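Local coordinates for STU0660 (PDB 3ZTH), which takes part in CRISPR-mediated bacterial immunity as a large Csn2 protein that binds magnesium and probably DNA, at residues E29-T34 and N255-Q260; Y33-L38 and L200-N205; I78-S81 and D85-E88. All coordinates share one frame; numbering follows the deposited sequence.

Contact 1: E29-T34 and N255-Q260; sequences ELKYYT and NILSDQ
Leu30, near the start of helix 28-43, meets Leu257 at about a right angle, bringing its CD2 methyl to 3.8 Å from Leu257 CG. Its CG stands anti to the backbone N (chi1 176°), which carries the branch out from the helix toward strand 254-257. One residue on, Lys31 offers only the aliphatic root of its chain: Lys31 CG lies 4.1 Å from Leu257 CB. The chain then bends at chi3, and NZ is hydrogen-bonded to the carbonyl O of Gly25, close to the magnesium ligands Gln26 and Asp240. A turn after Leu30, Thr34 OG1 lies 3.7 Å from Leu257 CD2. Thr34 OG1 donates to Leu30 O at 2.8 Å, from above the carbonyl plane, which holds the hydroxyl in place. Thr34 N reaches the same oxygen from the opposite face. Leu257 thus touches all three helix residues and also packs on Ile23 of strand 20-24. Helix 28-43, which follows that strand, covers the sheet here, an alpha/beta layering consistent with the P-loop NTPase clan. No hydrogen bond crosses between the segments: the packing is apolar, the hydroxyl is satisfied within the helix, and the polar tip of Lys31 is directed to the metal-binding side.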
loop_
_atom_site.group_PDB
_atom_site.type_symbol
_atom_site.label_atom_id
_atom_site.label_comp_id
_atom_site.label_asym_id
_atom_site.label_seq_id
_atom_site.Cartn_x
_atom_site.Cartn_y
_atom_site.Cartn_z
ATOM N N GLU A 29 -25.326 30.218 -0.641
ATOM C CA GLU A 29 -25.426 28.777 -0.788
ATOM C C GLU A 29 -25.444 28.402 -2.266
ATOM O O GLU A 29 -24.739 27.494 -2.700
ATOM C CB GLU A 29 -26.687 28.269 -0.095
ATOM C CG GLU A 29 -26.810 28.763 1.343
ATOM C CD GLU A 29 -27.605 30.067 1.479
ATOM O OE1 GLU A 29 -27.314 31.061 0.766
ATOM O OE2 GLU A 29 -28.531 30.091 2.321
ATOM N N LEU A 30 -26.246 29.114 -3.044
ATOM C CA LEU A 30 -26.331 28.817 -4.460
ATOM C C LEU A 30 -24.977 29.068 -5.125
ATOM O O LEU A 30 -24.548 28.282 -5.967
ATOM C CB LEU A 30 -27.429 29.664 -5.119
ATOM C CG LEU A 30 -27.561 29.511 -6.638
ATOM C CD1 LEU A 30 -28.012 28.109 -6.996
ATOM C CD2 LEU A 30 -28.548 30.540 -7.159
ATOM N N LYS A 31 -24.310 30.157 -4.745
ATOM C CA LYS A 31 -22.998 30.472 -5.312
ATOM C C LYS A 31 -22.061 29.321 -5.006
ATOM O O LYS A 31 -21.315 28.856 -5.870
ATOM C CB LYS A 31 -22.417 31.773 -4.718
ATOM C CG LYS A 31 -23.170 33.035 -5.152
ATOM C CD LYS A 31 -22.416 34.337 -4.855
ATOM C CE LYS A 31 -22.388 34.661 -3.377
ATOM N NZ LYS A 31 -21.762 35.985 -3.147
ATOM N N TYR A 32 -22.131 28.841 -3.772
ATOM C CA TYR A 32 -21.268 27.753 -3.356
ATOM C C TYR A 32 -21.545 26.482 -4.134
ATOM O O TYR A 32 -20.619 25.787 -4.549
ATOM C CB TYR A 32 -21.417 27.491 -1.856
ATOM C CG TYR A 32 -20.348 26.565 -1.326
ATOM C CD1 TYR A 32 -19.120 27.069 -0.904
ATOM C CD2 TYR A 32 -20.547 25.189 -1.275
ATOM C CE1 TYR A 32 -18.117 26.230 -0.443
ATOM C CE2 TYR A 32 -19.550 24.334 -0.816
ATOM C CZ TYR A 32 -18.332 24.865 -0.400
ATOM O OH TYR A 32 -17.334 24.038 0.074
ATOM N N TYR A 33 -22.824 26.178 -4.317
ATOM C CA TYR A 33 -23.227 24.995 -5.053
ATOM C C TYR A 33 -22.715 25.092 -6.487
ATOM O O TYR A 33 -22.213 24.122 -7.040
ATOM C CB TYR A 33 -24.749 24.871 -5.070
ATOM C CG TYR A 33 -25.218 23.803 -6.018
ATOM C CD1 TYR A 33 -25.180 22.461 -5.655
ATOM C CD2 TYR A 33 -25.639 24.126 -7.308
ATOM C CE1 TYR A 33 -25.550 21.452 -6.560
ATOM C CE2 TYR A 33 -26.009 23.132 -8.221
ATOM C CZ TYR A 33 -25.960 21.797 -7.836
ATOM O OH TYR A 33 -26.330 20.813 -8.721
ATOM N N THR A 34 -22.859 26.269 -7.082
ATOM C CA THR A 34 -22.421 26.491 -8.445
ATOM C C THR A 34 -20.914 26.257 -8.525
ATOM O O THR A 34 -20.426 25.622 -9.470
ATOM C CB THR A 34 -22.771 27.909 -8.898
ATOM O OG1 THR A 34 -24.174 28.127 -8.710
ATOM C CG2 THR A 34 -22.442 28.097 -10.366
ATOM N N ASN A 255 -22.587 37.955 -13.229
ATOM C CA ASN A 255 -23.775 37.173 -12.932
ATOM C C ASN A 255 -24.242 37.375 -11.493
ATOM O O ASN A 255 -23.487 37.141 -10.542
ATOM C CB ASN A 255 -23.488 35.694 -13.204
ATOM C CG ASN A 255 -23.315 35.397 -14.693
ATOM O OD1 ASN A 255 -24.294 35.207 -15.423
ATOM N ND2 ASN A 255 -22.071 35.378 -15.148
ATOM N N ILE A 256 -25.485 37.815 -11.341
ATOM C CA ILE A 256 -26.055 38.050 -10.023
ATOM C C ILE A 256 -26.842 36.820 -9.602
ATOM O O ILE A 256 -27.800 36.438 -10.273
ATOM C CB ILE A 256 -27.025 39.248 -10.038
ATOM C CG1 ILE A 256 -26.372 40.441 -10.733
ATOM C CG2 ILE A 256 -27.430 39.616 -8.611
ATOM C CD1 ILE A 256 -27.313 41.608 -10.941
ATOM N N LEU A 257 -26.433 36.200 -8.503
ATOM C CA LEU A 257 -27.111 35.023 -7.980
ATOM C C LEU A 257 -27.754 35.343 -6.632
ATOM O O LEU A 257 -27.103 35.235 -5.587
ATOM C CB LEU A 257 -26.116 33.869 -7.818
ATOM C CG LEU A 257 -26.131 32.815 -8.934
ATOM C CD1 LEU A 257 -25.892 33.493 -10.275
ATOM C CD2 LEU A 257 -25.075 31.732 -8.672
ATOM N N SER A 258 -29.025 35.741 -6.645
ATOM C CA SER A 258 -29.727 36.072 -5.400
ATOM C C SER A 258 -31.059 35.341 -5.309
ATOM O O SER A 258 -31.107 34.125 -5.476
ATOM C CB SER A 258 -29.962 37.585 -5.282
ATOM O OG SER A 258 -28.767 38.292 -4.966
ATOM N N ASP A 259 -32.137 36.066 -5.024
ATOM C CA ASP A 259 -33.443 35.418 -4.955
ATOM C C ASP A 259 -33.809 34.994 -6.371
ATOM O O ASP A 259 -34.760 34.246 -6.592
ATOM C CB ASP A 259 -34.510 36.361 -4.395
ATOM C CG ASP A 259 -34.257 36.735 -2.954
ATOM O OD1 ASP A 259 -33.712 35.906 -2.199
ATOM O OD2 ASP A 259 -34.618 37.862 -2.564
ATOM N N GLN A 260 -33.034 35.486 -7.329
ATOM C CA GLN A 260 -33.222 35.149 -8.730
ATOM C C GLN A 260 -31.866 35.240 -9.408
ATOM O O GLN A 260 -30.917 35.785 -8.834
ATOM C CB GLN A 260 -34.221 36.109 -9.389
ATOM C CG GLN A 260 -35.537 35.434 -9.773
ATOM C CD GLN A 260 -36.743 36.304 -9.489
ATOM O OE1 GLN A 260 -36.803 37.465 -9.913
ATOM N NE2 GLN A 260 -37.716 35.748 -8.768
#

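Contact 2: Y33-L38 and L200-N205; sequences YTWQIL and LIVLKN
Lys204 NZ is gripped by two groups: the indole face of Trp35 beneath it and, roughly at a right angle to that, Ser81 OG, its hydrogen-bond partner. In a close cation-pi contact, Lys204 NZ lies 3.0 Å from the centroid of the six-membered ring of Trp35 and only 11° off the ring normal. The methylene behind it joins in, since Lys204 CE is 4.0 Å from the centroid of the five-membered ring in a CH-pi contact. A last bend (chi4 -66°) sets the nitrogen above the benzene part and the carbons above the pyrrole part. Val202, two residues earlier, comes from another side: its CG1 methyl lies in the indole plane at the edge, 3.8 Å from Trp35 CD1. The ring is therefore met over one face and along one edge by the same strand. Its rotation is further fixed by a hydrogen bond from Trp35 NE1 to Asp79 OD2, on strand 76-80. Tyr32 also meets the indole, and Phe209 of the second subunit packs on Lys204, so the cation-pi pair lies close to a subunit interface. Strand 199-204 runs parallel to its sheet neighbours, 76-80 and 232-237, and helix 28-43, which follows strand 20-24, packs against it: the layered alpha/beta core expected of a member of the P-loop NTPase clan.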
loop_
_atom_site.group_PDB
_atom_site.type_symbol
_atom_site.label_atom_id
_atom_site.label_comp_id
_atom_site.label_asym_id
_atom_site.label_seq_id
_atom_site.Cartn_x
_atom_site.Cartn_y
_atom_site.Cartn_z
ATOM N N TYR A 33 -22.824 26.178 -4.317
ATOM C CA TYR A 33 -23.227 24.995 -5.053
ATOM C C TYR A 33 -22.715 25.092 -6.487
ATOM O O TYR A 33 -22.213 24.122 -7.040
ATOM C CB TYR A 33 -24.749 24.871 -5.070
ATOM C CG TYR A 33 -25.218 23.803 -6.018
ATOM C CD1 TYR A 33 -25.180 22.461 -5.655
ATOM C CD2 TYR A 33 -25.639 24.126 -7.308
ATOM C CE1 TYR A 33 -25.550 21.452 -6.560
ATOM C CE2 TYR A 33 -26.009 23.132 -8.221
ATOM C CZ TYR A 33 -25.960 21.797 -7.836
ATOM O OH TYR A 33 -26.330 20.813 -8.721
ATOM N N THR A 34 -22.859 26.269 -7.082
ATOM C CA THR A 34 -22.421 26.491 -8.445
ATOM C C THR A 34 -20.914 26.257 -8.525
ATOM O O THR A 34 -20.426 25.622 -9.470
ATOM C CB THR A 34 -22.771 27.909 -8.898
ATOM O OG1 THR A 34 -24.174 28.127 -8.710
ATOM C CG2 THR A 34 -22.442 28.097 -10.366
ATOM N N TRP A 35 -20.184 26.743 -7.520
ATOM C CA TRP A 35 -18.733 26.541 -7.476
ATOM C C TRP A 35 -18.384 25.052 -7.342
ATOM O O TRP A 35 -17.473 24.556 -8.003
ATOM C CB TRP A 35 -18.096 27.294 -6.296
ATOM C CG TRP A 35 -16.659 26.908 -6.113
ATOM C CD1 TRP A 35 -15.610 27.278 -6.904
ATOM C CD2 TRP A 35 -16.134 25.945 -5.185
ATOM N NE1 TRP A 35 -14.472 26.601 -6.540
ATOM C CE2 TRP A 35 -14.762 25.776 -5.489
ATOM C CE3 TRP A 35 -16.691 25.203 -4.134
ATOM C CZ2 TRP A 35 -13.934 24.895 -4.779
ATOM C CZ3 TRP A 35 -15.870 24.323 -3.424
ATOM C CH2 TRP A 35 -14.504 24.177 -3.753
ATOM N N GLN A 36 -19.105 24.347 -6.479
ATOM C CA GLN A 36 -18.845 22.926 -6.246
ATOM C C GLN A 36 -19.018 22.094 -7.513
ATOM O O GLN A 36 -18.228 21.199 -7.792
ATOM C CB GLN A 36 -19.773 22.402 -5.142
ATOM C CG GLN A 36 -19.489 20.974 -4.673
ATOM C CD GLN A 36 -18.131 20.829 -3.997
ATOM O OE1 GLN A 36 -17.130 20.512 -4.651
ATOM N NE2 GLN A 36 -18.087 21.078 -2.684
ATOM N N ILE A 37 -20.067 22.386 -8.269
ATOM C CA ILE A 37 -20.330 21.666 -9.506
ATOM C C ILE A 37 -19.250 21.997 -10.530
ATOM O O ILE A 37 -18.690 21.107 -11.168
ATOM C CB ILE A 37 -21.687 22.069 -10.109
ATOM C CG1 ILE A 37 -22.832 21.615 -9.204
ATOM C CG2 ILE A 37 -21.822 21.467 -11.487
ATOM C CD1 ILE A 37 -23.027 20.093 -9.174
ATOM N N LEU A 38 -18.974 23.286 -10.696
ATOM C CA LEU A 38 -17.965 23.731 -11.645
ATOM C C LEU A 38 -16.621 23.033 -11.446
ATOM O O LEU A 38 -16.036 22.488 -12.385
ATOM C CB LEU A 38 -17.777 25.242 -11.528
ATOM C CG LEU A 38 -18.787 26.096 -12.285
ATOM C CD1 LEU A 38 -18.655 27.544 -11.872
ATOM C CD2 LEU A 38 -18.541 25.943 -13.768
ATOM N N LEU A 200 -9.251 27.531 -17.990
ATOM C CA LEU A 200 -10.315 28.102 -17.192
ATOM C C LEU A 200 -9.811 28.168 -15.767
ATOM O O LEU A 200 -9.512 27.146 -15.164
ATOM C CB LEU A 200 -11.558 27.232 -17.272
ATOM C CG LEU A 200 -12.706 27.607 -16.342
ATOM C CD1 LEU A 200 -13.076 29.086 -16.507
ATOM C CD2 LEU A 200 -13.891 26.701 -16.659
ATOM N N ILE A 201 -9.710 29.379 -15.237
ATOM C CA ILE A 201 -9.220 29.571 -13.885
ATOM C C ILE A 201 -10.275 30.204 -12.987
ATOM O O ILE A 201 -10.782 31.287 -13.277
ATOM C CB ILE A 201 -7.955 30.444 -13.909
ATOM C CG1 ILE A 201 -6.914 29.786 -14.822
ATOM C CG2 ILE A 201 -7.410 30.629 -12.498
ATOM C CD1 ILE A 201 -5.594 30.506 -14.867
ATOM N N VAL A 202 -10.593 29.511 -11.898
ATOM C CA VAL A 202 -11.588 29.963 -10.925
ATOM C C VAL A 202 -10.917 30.500 -9.670
ATOM O O VAL A 202 -10.046 29.842 -9.107
ATOM C CB VAL A 202 -12.517 28.802 -10.507
ATOM C CG1 VAL A 202 -13.357 29.205 -9.320
ATOM C CG2 VAL A 202 -13.412 28.413 -11.658
ATOM N N LEU A 203 -11.343 31.679 -9.222
ATOM C CA LEU A 203 -10.772 32.292 -8.022
ATOM C C LEU A 203 -11.790 32.770 -6.987
ATOM O O LEU A 203 -12.562 33.686 -7.244
ATOM C CB LEU A 203 -9.897 33.480 -8.416
ATOM C CG LEU A 203 -8.511 33.165 -8.979
ATOM C CD1 LEU A 203 -8.116 34.210 -10.013
ATOM C CD2 LEU A 203 -7.510 33.136 -7.839
ATOM N N LYS A 204 -11.793 32.160 -5.810
ATOM C CA LYS A 204 -12.703 32.607 -4.770
ATOM C C LYS A 204 -11.979 32.610 -3.431
ATOM O O LYS A 204 -10.930 31.992 -3.296
ATOM C CB LYS A 204 -13.960 31.726 -4.715
ATOM C CG LYS A 204 -13.861 30.460 -3.890
ATOM C CD LYS A 204 -15.237 29.790 -3.804
ATOM C CE LYS A 204 -15.285 28.686 -2.734
ATOM N NZ LYS A 204 -14.426 27.510 -3.040
ATOM N N ASN A 205 -12.530 33.336 -2.464
ATOM C CA ASN A 205 -11.962 33.446 -1.117
ATOM C C ASN A 205 -10.739 34.335 -1.008
ATOM O O ASN A 205 -10.224 34.527 0.076
ATOM C CB ASN A 205 -11.589 32.069 -0.569
ATOM C CG ASN A 205 -12.745 31.108 -0.587
ATOM O OD1 ASN A 205 -13.807 31.392 -0.037
ATOM N ND2 ASN A 205 -12.548 29.956 -1.218
#

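Contact 3: I78-S81 and D85-E88; sequences IDIS and DLLE
Asp85, in the first turn of helix 83-89, turns its carboxylate back to the end of the strand that precedes the helix. Asp85 OD2 accepts a hydrogen bond from Ser81 N at 3.0 Å, fairly straight at 159°, and uses the lone pair that faces away from OD1. With CG beside the backbone N (chi1 -66°), the short side chain reaches across the tight connection, and Asp85 CB rests 3.6 Å from Asp79 O. The backbone N of Asp85 is itself hydrogen-bonded to Ser82 OG, so the residue is tied to the connection through both its main chain and its side chain. Asp79 brings a second carboxylate near the first, with Asp79 OD1 4.3 Å from Asp85 OD2. Both are supplied with donors: Asp85 OD2 by Ser81 N, Asp79 OD1 by Ser81 OG, 2.9 Å away on the syn side, and Asp79 OD2 by Tyr77 OH. Ser81 thus serves one acid with its amide and the other with its hydroxyl.

Leu86 comes next and turns to the apolar side, where its CD1 methyl is a loose 4.5 Å from Ile80 CD1. Phe184 of helix 177-192 touches both of these side chains and draws them into a shared apolar patch.

The two negative charges would probably raise each other's proton affinity somewhat, an effect probably tempered by these donors and by the ammonium of Lys204, which is bonded to Ser81 OG. The strand-to-helix turn is held by one hydrogen bond from strand end to helix start and by thin apolar packing farther along.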
loop_
_atom_site.group_PDB
_atom_site.type_symbol
_atom_site.label_atom_id
_atom_site.label_comp_id
_atom_site.label_asym_id
_atom_site.label_seq_id
_atom_site.Cartn_x
_atom_site.Cartn_y
_atom_site.Cartn_z
ATOM N N ILE A 78 -8.141 25.158 -13.478
ATOM C CA ILE A 78 -7.328 25.394 -12.294
ATOM C C ILE A 78 -8.167 26.079 -11.233
ATOM O O ILE A 78 -8.616 27.211 -11.420
ATOM C CB ILE A 78 -6.128 26.293 -12.552
ATOM C CG1 ILE A 78 -5.132 25.600 -13.475
ATOM C CG2 ILE A 78 -5.482 26.647 -11.217
ATOM C CD1 ILE A 78 -3.836 26.393 -13.689
ATOM N N ASP A 79 -8.367 25.396 -10.114
ATOM C CA ASP A 79 -9.161 25.953 -9.034
ATOM C C ASP A 79 -8.304 26.569 -7.946
ATOM O O ASP A 79 -7.449 25.910 -7.372
ATOM C CB ASP A 79 -10.045 24.878 -8.409
ATOM C CG ASP A 79 -11.148 25.471 -7.554
ATOM O OD1 ASP A 79 -10.896 25.722 -6.358
ATOM O OD2 ASP A 79 -12.256 25.707 -8.083
ATOM N N ILE A 80 -8.535 27.844 -7.670
ATOM C CA ILE A 80 -7.808 28.534 -6.624
ATOM C C ILE A 80 -8.794 29.093 -5.602
ATOM O O ILE A 80 -9.359 30.169 -5.783
ATOM C CB ILE A 80 -6.934 29.658 -7.201
ATOM C CG1 ILE A 80 -5.773 29.037 -7.983
ATOM C CG2 ILE A 80 -6.389 30.529 -6.089
ATOM C CD1 ILE A 80 -4.812 30.056 -8.560
ATOM N N SER A 81 -9.009 28.332 -4.535
ATOM C CA SER A 81 -9.923 28.734 -3.475
ATOM C C SER A 81 -9.175 29.011 -2.186
ATOM O O SER A 81 -9.787 29.264 -1.155
ATOM C CB SER A 81 -10.986 27.658 -3.250
ATOM O OG SER A 81 -11.890 27.624 -4.347
ATOM N N ASP A 85 -3.789 26.293 -2.597
ATOM C CA ASP A 85 -3.985 25.774 -3.947
ATOM C C ASP A 85 -2.986 26.440 -4.886
ATOM O O ASP A 85 -2.487 25.825 -5.834
ATOM C CB ASP A 85 -5.400 26.057 -4.455
ATOM C CG ASP A 85 -6.456 25.324 -3.674
ATOM O OD1 ASP A 85 -6.153 24.225 -3.167
ATOM O OD2 ASP A 85 -7.591 25.837 -3.584
ATOM N N LEU A 86 -2.705 27.708 -4.613
ATOM C CA LEU A 86 -1.773 28.461 -5.420
ATOM C C LEU A 86 -0.357 27.880 -5.277
ATOM O O LEU A 86 0.333 27.644 -6.277
ATOM C CB LEU A 86 -1.827 29.929 -5.014
ATOM C CG LEU A 86 -1.200 30.900 -6.016
ATOM C CD1 LEU A 86 -1.911 32.246 -5.926
ATOM C CD2 LEU A 86 0.300 31.026 -5.750
ATOM N N LEU A 87 0.077 27.635 -4.043
ATOM C CA LEU A 87 1.396 27.052 -3.836
ATOM C C LEU A 87 1.480 25.704 -4.555
ATOM O O LEU A 87 2.492 25.387 -5.185
ATOM C CB LEU A 87 1.669 26.849 -2.346
ATOM C CG LEU A 87 2.970 26.110 -1.996
ATOM C CD1 LEU A 87 4.169 26.868 -2.552
ATOM C CD2 LEU A 87 3.081 25.962 -0.492
ATOM N N GLU A 88 0.407 24.919 -4.466
ATOM C CA GLU A 88 0.358 23.603 -5.106
ATOM C C GLU A 88 0.501 23.664 -6.622
ATOM O O GLU A 88 1.066 22.754 -7.230
ATOM C CB GLU A 88 -0.936 22.876 -4.728
ATOM C CG GLU A 88 -0.772 21.945 -3.531
ATOM C CD GLU A 88 -2.097 21.478 -2.935
ATOM O OE1 GLU A 88 -3.022 21.128 -3.711
ATOM O OE2 GLU A 88 -2.204 21.450 -1.683
#

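In the fold
Contacts 1 and 2 use successive turns of helix 28-43 and lie 12 Å apart between centres, joining the helix to strands 254-257 and 199-204 of one sheet. Contact 3 sits 11 Å from contact 2, centre to centre, and is tied to it by the bond of Trp35 NE1 to Asp79 OD2, 2.8 Å long, and by a second one, Asn205 ND2 to Ser81 O, also 2.8 Å; Leu203 packs on Ile80 between neighbouring strands. Contacts 1 and 3, with centres 22 Å apart, do not touch. The metal site distinguishes them too, for the Lys31 side chain is about 6 Å from a bound magnesium ion, that of Lys204 is about 13 Å away, and contact 3 lies apart from the known sites.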